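Alpha/beta hydrolase fold protein (Nakamurella multipartita, PDB 4Y7D) is probably a hydrolase of the alpha/beta-hydrolase fold, although its substrate and the reaction it carries out remain to be established. Local coordinates at residues Arg54-Arg62 with Arg291-Arg299; Leu149-Gln160 with Ala207-Pro215. All blocks are in the same frame, centred on the assembly; numbering follows the deposited sequence. Where two conformers were deposited one is given.

Contact 1: Arg54-Arg62 with Arg291-Arg299; sequences RFLVAEGLR and RRRAAELLR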
loop_
_atom_site.group_PDB
_atom_site.type_symbol
_atom_site.label_atom_id
_atom_site.label_comp_id
_atom_site.label_asym_id
_atom_site.label_seq_id
_atom_site.Cartn_x
_atom_site.Cartn_y
_atom_site.Cartn_z
ATOM N N ARG A 54 -3.134 -7.332 8.042
ATOM C CA ARG A 54 -3.624 -8.519 8.780
ATOM C C ARG A 54 -2.644 -9.677 8.818
ATOM O O ARG A 54 -2.521 -10.363 9.860
ATOM C CB ARG A 54 -4.962 -9.058 8.250
ATOM C CG ARG A 54 -6.170 -8.219 8.612
ATOM C CD ARG A 54 -7.454 -8.989 8.239
ATOM N NE ARG A 54 -8.564 -8.133 8.595
ATOM C CZ ARG A 54 -9.188 -7.285 7.761
ATOM N NH1 ARG A 54 -8.903 -7.244 6.464
ATOM N NH2 ARG A 54 -10.179 -6.534 8.242
ATOM N N PHE A 55 -1.977 -9.957 7.710
ATOM C CA PHE A 55 -1.054 -11.109 7.715
ATOM C C PHE A 55 0.100 -10.913 8.730
ATOM O O PHE A 55 0.619 -11.874 9.285
ATOM C CB PHE A 55 -0.531 -11.421 6.298
ATOM C CG PHE A 55 0.615 -10.546 5.854
ATOM C CD1 PHE A 55 0.391 -9.266 5.327
ATOM C CD2 PHE A 55 1.936 -11.008 5.912
ATOM C CE1 PHE A 55 1.444 -8.477 4.901
ATOM C CE2 PHE A 55 2.975 -10.225 5.468
ATOM C CZ PHE A 55 2.729 -8.946 4.953
ATOM N N LEU A 56 0.510 -9.665 8.960
ATOM C CA LEU A 56 1.593 -9.355 9.874
ATOM C C LEU A 56 1.175 -9.635 11.303
ATOM O O LEU A 56 1.903 -10.292 12.086
ATOM C CB LEU A 56 1.994 -7.879 9.726
ATOM C CG LEU A 56 2.707 -7.505 8.426
ATOM C CD1 LEU A 56 2.894 -5.989 8.354
ATOM C CD2 LEU A 56 4.051 -8.173 8.214
ATOM N N VAL A 57 -0.030 -9.201 11.638
ATOM C CA VAL A 57 -0.547 -9.406 12.990
ATOM C C VAL A 57 -0.643 -10.906 13.265
ATOM O O VAL A 57 -0.237 -11.430 14.349
ATOM C CB VAL A 57 -1.905 -8.698 13.141
ATOM C CG1 VAL A 57 -2.550 -9.117 14.458
ATOM C CG2 VAL A 57 -1.759 -7.148 13.015
ATOM N N ALA A 58 -1.095 -11.648 12.246
ATOM C CA ALA A 58 -1.193 -13.085 12.378
ATOM C C ALA A 58 0.174 -13.777 12.547
ATOM O O ALA A 58 0.281 -14.846 13.155
ATOM C CB ALA A 58 -1.933 -13.637 11.155
ATOM N N GLU A 59 1.206 -13.196 11.975
ATOM C CA GLU A 59 2.574 -13.664 12.080
ATOM C C GLU A 59 3.298 -13.176 13.344
ATOM O O GLU A 59 4.513 -13.397 13.504
ATOM C CB GLU A 59 3.373 -13.203 10.851
ATOM C CG GLU A 59 3.009 -13.954 9.580
ATOM C CD GLU A 59 3.857 -15.204 9.333
ATOM O OE1 GLU A 59 4.731 -15.536 10.141
ATOM O OE2 GLU A 59 3.722 -15.811 8.243
ATOM N N GLY A 60 2.593 -12.516 14.253
ATOM C CA GLY A 60 3.265 -12.083 15.487
ATOM C C GLY A 60 4.129 -10.830 15.343
ATOM O O GLY A 60 5.182 -10.698 16.021
ATOM N N LEU A 61 3.712 -9.905 14.480
ATOM C CA LEU A 61 4.303 -8.570 14.427
ATOM C C LEU A 61 3.234 -7.535 14.806
ATOM O O LEU A 61 2.017 -7.838 14.796
ATOM C CB LEU A 61 4.888 -8.271 13.035
ATOM C CG LEU A 61 6.089 -9.166 12.634
ATOM C CD1 LEU A 61 5.609 -10.409 11.913
ATOM C CD2 LEU A 61 7.021 -8.396 11.704
ATOM N N ARG A 62 3.671 -6.316 15.173
ATOM C CA ARG A 62 2.738 -5.265 15.474
ATOM C C ARG A 62 2.767 -4.300 14.326
ATOM O O ARG A 62 3.814 -4.106 13.714
ATOM C CB ARG A 62 2.961 -4.590 16.844
ATOM C CG ARG A 62 3.947 -3.472 16.953
ATOM C CD ARG A 62 4.034 -3.006 18.436
ATOM N NE ARG A 62 5.078 -2.003 18.767
ATOM C CZ ARG A 62 4.906 -0.660 18.743
ATOM N NH1 ARG A 62 3.757 -0.110 18.376
ATOM N NH2 ARG A 62 5.897 0.150 19.118
ATOM N N ARG A 291 4.286 -13.749 1.475
ATOM C CA ARG A 291 3.900 -13.093 2.724
ATOM C C ARG A 291 4.703 -13.639 3.937
ATOM O O ARG A 291 5.162 -12.863 4.805
ATOM C CB ARG A 291 2.387 -13.231 2.927
ATOM C CG ARG A 291 1.581 -12.278 2.032
ATOM C CD ARG A 291 0.143 -12.188 2.468
ATOM N NE ARG A 291 -0.447 -13.512 2.645
ATOM C CZ ARG A 291 -0.889 -14.292 1.668
ATOM N NH1 ARG A 291 -1.390 -15.495 1.952
ATOM N NH2 ARG A 291 -0.832 -13.891 0.406
ATOM N N ARG A 292 4.889 -14.940 3.994
ATOM C CA ARG A 292 5.708 -15.547 5.071
ATOM C C ARG A 292 7.127 -14.987 5.044
ATOM O O ARG A 292 7.663 -14.599 6.066
ATOM C CB ARG A 292 5.727 -17.084 5.012
ATOM C CG ARG A 292 4.457 -17.729 5.540
ATOM C CD ARG A 292 4.593 -19.250 5.750
ATOM N NE ARG A 292 4.518 -20.015 4.477
ATOM C CZ ARG A 292 3.403 -20.202 3.754
ATOM N NH1 ARG A 292 2.227 -19.705 4.147
ATOM N NH2 ARG A 292 3.460 -20.884 2.619
ATOM N N ARG A 293 7.713 -14.904 3.860
ATOM C CA ARG A 293 9.063 -14.344 3.690
ATOM C C ARG A 293 9.107 -12.870 4.097
ATOM O O ARG A 293 10.053 -12.429 4.744
ATOM C CB ARG A 293 9.602 -14.589 2.242
ATOM C CG ARG A 293 10.843 -13.816 1.844
ATOM C CD ARG A 293 12.046 -14.171 2.691
ATOM N NE ARG A 293 13.266 -13.419 2.346
ATOM C CZ ARG A 293 14.316 -13.262 3.160
ATOM N NH1 ARG A 293 14.328 -13.793 4.378
ATOM N NH2 ARG A 293 15.371 -12.577 2.748
ATOM N N ALA A 294 8.108 -12.123 3.660
ATOM C CA ALA A 294 7.979 -10.708 4.054
ATOM C C ALA A 294 7.952 -10.558 5.570
ATOM O O ALA A 294 8.682 -9.750 6.131
ATOM C CB ALA A 294 6.761 -10.088 3.438
ATOM N N ALA A 295 7.144 -11.360 6.232
ATOM C CA ALA A 295 7.052 -11.319 7.687
ATOM C C ALA A 295 8.357 -11.637 8.347
ATOM O O ALA A 295 8.742 -10.954 9.297
ATOM C CB ALA A 295 5.949 -12.240 8.192
ATOM N N GLU A 296 9.056 -12.657 7.849
ATOM C CA GLU A 296 10.341 -13.018 8.438
ATOM C C GLU A 296 11.375 -11.911 8.245
ATOM O O GLU A 296 12.144 -11.573 9.181
ATOM C CB GLU A 296 10.838 -14.343 7.861
ATOM C CG GLU A 296 12.136 -14.854 8.466
ATOM C CD GLU A 296 12.189 -14.955 10.030
ATOM O OE1 GLU A 296 11.194 -15.318 10.738
ATOM O OE2 GLU A 296 13.302 -14.668 10.570
ATOM N N LEU A 297 11.402 -11.302 7.071
ATOM C CA LEU A 297 12.245 -10.167 6.866
ATOM C C LEU A 297 11.911 -9.043 7.844
ATOM O O LEU A 297 12.808 -8.459 8.438
ATOM C CB LEU A 297 12.140 -9.680 5.440
ATOM C CG LEU A 297 13.253 -8.738 5.039
ATOM C CD1 LEU A 297 14.549 -9.521 4.828
ATOM C CD2 LEU A 297 12.854 -7.989 3.783
ATOM N N LEU A 298 10.618 -8.746 8.013
ATOM C CA LEU A 298 10.208 -7.598 8.833
ATOM C C LEU A 298 10.443 -7.809 10.322
ATOM O O LEU A 298 10.546 -6.836 11.062
ATOM C CB LEU A 298 8.742 -7.223 8.532
ATOM C CG LEU A 298 8.570 -6.650 7.127
ATOM C CD1 LEU A 298 7.126 -6.701 6.587
ATOM C CD2 LEU A 298 9.089 -5.245 7.072
ATOM N N ARG A 299 10.530 -9.056 10.752
ATOM C CA ARG A 299 10.886 -9.388 12.143
ATOM C C ARG A 299 12.329 -8.955 12.436
ATOM O O ARG A 299 12.645 -8.676 13.572
ATOM C CB ARG A 299 10.813 -10.878 12.367
ATOM C CG ARG A 299 9.450 -11.413 12.601
ATOM C CD ARG A 299 9.540 -12.845 13.097
ATOM N NE ARG A 299 8.202 -13.324 12.916
ATOM C CZ ARG A 299 7.787 -14.078 11.902
ATOM N NH1 ARG A 299 6.512 -14.344 11.815
ATOM N NH2 ARG A 299 8.630 -14.610 11.015
HETATM O O HOH W 1 7.323 -15.855 8.561
HETATM O O HOH W 2 7.190 -12.430 15.394
#
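Arg299 NH1 gives two hydrogen bonds to Glu59, just past the end of helix 46-58. One, to Glu59 O at 2.8 Å, is nearly straight (170°), lies in the guanidinium plane and meets a carbonyl lone pair; the other, part of a salt bridge, reaches Glu59 OE1 at 2.7 Å on the anti side, more bent and out of the carboxylate plane. Arg299 NH2 pairs with Glu296 OE1 at 2.7 Å, and one water joins Glu59 OE1, Arg292 O and Arg299 NH2. A second water links Arg299 NE to Gly60 O; Gly60, at positive phi, is the C-prime residue of the Schellman motif ending the helix.

Apolar contacts fill the rest. With CG between its backbone N and carbonyl carbon (chi1 81°), Phe55 sets its ring between Leu56 CG on one face and Arg291 CD on the other, a CH-pi contact; the Arg291 guanidinium bonds to Ser287 and Phe281. Leu56 CD2 meets Leu298 CD1 at 3.8 Å, and Leu61 CD2 lies against Leu298 CB. A leucine replacing Arg299 would probably leave Glu59 and Glu296 without this shared positive charge and Glu59 O without this donor. A charged, partly exposed network thus ties the C-terminal helix to the end of helix 46-58, beside leucine packing that reaches Val36.

Contact 2: Leu149-Gln160 with Ala207-Pro215; sequences LMGTGLGRRMLQ and AVSANHSGP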
loop_
_atom_site.group_PDB
_atom_site.type_symbol
_atom_site.label_atom_id
_atom_site.label_comp_id
_atom_site.label_asym_id
_atom_site.label_seq_id
_atom_site.Cartn_x
_atom_site.Cartn_y
_atom_site.Cartn_z
ATOM N N LEU A 149 -17.984 6.155 -10.464
ATOM C CA LEU A 149 -17.871 5.107 -9.478
ATOM C C LEU A 149 -16.726 5.339 -8.526
ATOM O O LEU A 149 -16.870 5.104 -7.321
ATOM C CB LEU A 149 -17.688 3.755 -10.170
ATOM C CG LEU A 149 -17.741 2.533 -9.249
ATOM C CD1 LEU A 149 -19.073 2.372 -8.537
ATOM C CD2 LEU A 149 -17.417 1.285 -10.071
HETATM N N MSE A 150 -15.570 5.765 -9.045
HETATM C CA MSE A 150 -14.393 5.993 -8.189
HETATM C C MSE A 150 -14.234 7.432 -7.671
HETATM O O MSE A 150 -13.403 7.693 -6.810
HETATM C CB MSE A 150 -13.154 5.682 -9.028
HETATM C CG MSE A 150 -13.110 4.298 -9.649
HETATM SE SE MSE A 150 -12.823 3.101 -8.119
HETATM C CE MSE A 150 -14.237 2.094 -8.794
ATOM N N GLY A 151 -14.972 8.385 -8.228
ATOM C CA GLY A 151 -14.791 9.786 -7.882
ATOM C C GLY A 151 -15.884 10.480 -7.095
ATOM O O GLY A 151 -15.714 11.655 -6.760
ATOM N N THR A 152 -17.008 9.803 -6.826
ATOM C CA THR A 152 -18.167 10.446 -6.193
ATOM C C THR A 152 -18.662 9.686 -4.971
ATOM O O THR A 152 -18.385 8.487 -4.784
ATOM C CB THR A 152 -19.380 10.598 -7.151
ATOM O OG1 THR A 152 -19.830 9.311 -7.582
ATOM C CG2 THR A 152 -19.017 11.405 -8.360
ATOM N N GLY A 153 -19.383 10.401 -4.120
ATOM C CA GLY A 153 -19.992 9.788 -2.904
ATOM C C GLY A 153 -21.026 8.720 -3.289
ATOM O O GLY A 153 -21.110 7.651 -2.664
ATOM N N LEU A 154 -21.779 8.980 -4.348
ATOM C CA LEU A 154 -22.691 7.951 -4.906
ATOM C C LEU A 154 -21.921 6.690 -5.294
ATOM O O LEU A 154 -22.310 5.566 -4.927
ATOM C CB LEU A 154 -23.444 8.511 -6.129
ATOM C CG LEU A 154 -24.149 7.419 -6.944
ATOM C CD1 LEU A 154 -25.319 6.905 -6.112
ATOM C CD2 LEU A 154 -24.612 7.928 -8.305
ATOM N N GLY A 155 -20.812 6.865 -6.015
ATOM C CA GLY A 155 -19.932 5.741 -6.340
ATOM C C GLY A 155 -19.448 4.963 -5.113
ATOM O O GLY A 155 -19.478 3.698 -5.082
ATOM N N ARG A 156 -18.956 5.711 -4.121
ATOM C CA ARG A 156 -18.580 5.143 -2.829
ATOM C C ARG A 156 -19.699 4.271 -2.212
ATOM O O ARG A 156 -19.431 3.129 -1.776
ATOM C CB ARG A 156 -18.162 6.251 -1.831
ATOM C CG ARG A 156 -17.559 5.718 -0.531
ATOM C CD ARG A 156 -17.215 6.832 0.466
ATOM N NE ARG A 156 -18.340 7.756 0.706
ATOM C CZ ARG A 156 -18.361 9.074 0.436
ATOM N NH1 ARG A 156 -17.325 9.722 -0.097
ATOM N NH2 ARG A 156 -19.457 9.767 0.719
ATOM N N ARG A 157 -20.930 4.781 -2.171
ATOM C CA ARG A 157 -22.057 4.041 -1.607
ATOM C C ARG A 157 -22.364 2.770 -2.419
ATOM O O ARG A 157 -22.657 1.706 -1.862
ATOM C CB ARG A 157 -23.295 4.951 -1.496
ATOM C CG ARG A 157 -23.122 6.076 -0.473
ATOM C CD ARG A 157 -24.336 6.990 -0.338
ATOM N NE ARG A 157 -24.150 8.289 -0.999
ATOM C CZ ARG A 157 -24.937 8.810 -1.953
ATOM N NH1 ARG A 157 -26.017 8.170 -2.419
ATOM N NH2 ARG A 157 -24.644 10.013 -2.450
HETATM N N MSE A 158 -22.261 2.865 -3.741
HETATM C CA MSE A 158 -22.450 1.683 -4.591
HETATM C C MSE A 158 -21.411 0.634 -4.300
HETATM O O MSE A 158 -21.749 -0.526 -4.175
HETATM C CB MSE A 158 -22.425 2.054 -6.068
HETATM C CG MSE A 158 -22.951 0.894 -6.888
HETATM SE SE MSE A 158 -23.157 1.525 -8.755
HETATM C CE MSE A 158 -23.380 3.450 -8.390
ATOM N N LEU A 159 -20.139 1.019 -4.187
ATOM C CA LEU A 159 -19.083 0.044 -3.866
ATOM C C LEU A 159 -19.339 -0.637 -2.521
ATOM O O LEU A 159 -19.118 -1.832 -2.383
ATOM C CB LEU A 159 -17.697 0.687 -3.831
ATOM C CG LEU A 159 -17.189 1.163 -5.198
ATOM C CD1 LEU A 159 -16.020 2.084 -5.018
ATOM C CD2 LEU A 159 -16.801 -0.002 -6.087
ATOM N N GLN A 160 -19.772 0.140 -1.532
ATOM C CA GLN A 160 -20.099 -0.394 -0.212
ATOM C C GLN A 160 -21.222 -1.407 -0.283
ATOM O O GLN A 160 -21.129 -2.482 0.304
ATOM C CB GLN A 160 -20.470 0.739 0.746
ATOM C CG GLN A 160 -19.311 1.675 1.063
ATOM C CD GLN A 160 -19.749 2.954 1.761
ATOM O OE1 GLN A 160 -20.950 3.201 1.927
ATOM N NE2 GLN A 160 -18.778 3.778 2.169
ATOM N N ALA A 207 -11.193 -2.817 -2.597
ATOM C CA ALA A 207 -12.096 -2.277 -3.659
ATOM C C ALA A 207 -12.853 -1.020 -3.208
ATOM O O ALA A 207 -12.945 -0.008 -3.935
ATOM C CB ALA A 207 -13.056 -3.361 -4.128
ATOM N N VAL A 208 -13.401 -1.059 -2.011
ATOM C CA VAL A 208 -14.088 0.100 -1.453
ATOM C C VAL A 208 -13.121 1.279 -1.224
ATOM O O VAL A 208 -13.481 2.433 -1.491
ATOM C CB VAL A 208 -14.823 -0.290 -0.152
ATOM C CG1 VAL A 208 -15.371 0.937 0.560
ATOM C CG2 VAL A 208 -15.957 -1.258 -0.475
ATOM N N SER A 209 -11.884 1.001 -0.817
ATOM C CA SER A 209 -10.934 2.059 -0.513
ATOM C C SER A 209 -10.360 2.722 -1.766
ATOM O O SER A 209 -9.676 3.735 -1.668
ATOM C CB SER A 209 -9.810 1.537 0.395
ATOM O OG SER A 209 -8.904 0.789 -0.377
ATOM N N ALA A 210 -10.667 2.170 -2.946
ATOM C CA ALA A 210 -10.165 2.692 -4.200
ATOM C C ALA A 210 -10.877 3.950 -4.616
ATOM O O ALA A 210 -10.376 4.662 -5.496
ATOM C CB ALA A 210 -10.280 1.619 -5.280
ATOM N N ASN A 211 -12.058 4.201 -4.048
ATOM C CA ASN A 211 -12.814 5.389 -4.376
ATOM C C ASN A 211 -12.155 6.558 -3.641
ATOM O O ASN A 211 -11.944 6.495 -2.432
ATOM C CB ASN A 211 -14.324 5.197 -4.061
ATOM C CG ASN A 211 -15.110 6.489 -4.123
ATOM O OD1 ASN A 211 -14.900 7.369 -3.298
ATOM N ND2 ASN A 211 -16.049 6.605 -5.071
ATOM N N HIS A 212 -11.854 7.620 -4.383
ATOM C CA HIS A 212 -11.105 8.748 -3.849
ATOM C C HIS A 212 -11.952 9.985 -3.514
ATOM O O HIS A 212 -11.426 11.090 -3.342
ATOM C CB HIS A 212 -9.975 9.122 -4.767
ATOM C CG HIS A 212 -10.344 9.196 -6.208
ATOM N ND1 HIS A 212 -10.958 10.297 -6.774
ATOM C CD2 HIS A 212 -10.131 8.319 -7.214
ATOM C CE1 HIS A 212 -11.131 10.081 -8.061
ATOM N NE2 HIS A 212 -10.654 8.879 -8.348
ATOM N N SER A 213 -13.258 9.814 -3.367
ATOM C CA SER A 213 -14.116 10.950 -3.061
ATOM C C SER A 213 -14.053 11.284 -1.579
ATOM O O SER A 213 -13.414 10.576 -0.776
ATOM C CB SER A 213 -15.565 10.628 -3.411
ATOM O OG SER A 213 -16.071 9.634 -2.522
ATOM N N GLY A 214 -14.675 12.398 -1.228
ATOM C CA GLY A 214 -14.917 12.755 0.172
ATOM C C GLY A 214 -13.620 12.866 0.946
ATOM O O GLY A 214 -12.732 13.645 0.564
ATOM N N PRO A 215 -13.479 12.072 1.995
ATOM C CA PRO A 215 -12.288 12.271 2.869
ATOM C C PRO A 215 -10.988 11.698 2.360
ATOM O O PRO A 215 -9.960 11.812 3.033
ATOM C CB PRO A 215 -12.691 11.577 4.167
ATOM C CG PRO A 215 -13.579 10.462 3.696
ATOM C CD PRO A 215 -14.371 11.031 2.537
#
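The His212 ring carries the carbonyl oxygen of Met150 over the centre of one face, 3.2 Å above its plane, and stacks with Phe220; its NE2 is bonded to Glu142. The same Met150 O accepts from His212 N at 2.9 Å, almost head-on to the carbonyl (C=O...N angle 162°). The Arg156 guanidinium has Gly153 CA over one face and the backbone between Ser213 and Gly214 at its edge. A bend at chi3 (51°) turns the arginine tip back over Gly153 and sets Arg156 NH1 2.7 Å from Ser213 OG.

The amide of Asn211 is gripped at both ends. With CG anti to the backbone N (chi1 169°), it enters the turn between helices 144-151 and 153-165, where Asn211 ND2 gives one bond to Leu149 O (2.8 Å) and another to Thr152 O (3.0 Å). Thr152 O also takes the helical bond from Arg156 N. On its own side, Asn211 OD1 accepts twice: Ser213 N, closing an Asx turn, comes from above the carbonyl plane, while Ser213 OG, at 2.7 Å, lies in it, on a lone pair. Four bonds thus fix which way round this buried amide sits and let one side chain brace two turns.

Van der Waals contacts flank it: Leu159 CD1 touches Asn211 CB at 3.7 Å, Val208 CG2 rests on Leu159 O, and the selenium of Met150, a selenomethionine, lies near Ala210 CB. The junction joins two consecutive helices to the segment leaving helix 197-209, with Leu159 and Ala207 both reaching Leu170 of helix 167-177 and Ser209 touching helix 46-58.

How the contacts relate
Contact 1 and contact 2 lie on opposite sides of the chain's centre, with their own centres about 30 Å apart and their nearest atoms about 10 Å apart. In chain order the first half of contact 1 comes first, then both halves of contact 2, then the second half of contact 1. Contact 1 brings helix 288-299, close to the C-terminus, against early helix 46-58 beside the central, mostly parallel sheet of the alpha/beta-hydrolase fold. Contact 2 belongs to the helical region inserted between strands 124-130 and 242-247, consistent with the cap seen in many relatives. Helix 46-58 bridges them: its end belongs to contact 1, while Asp47 and Ala48 near its start touch Ser209 of contact 2.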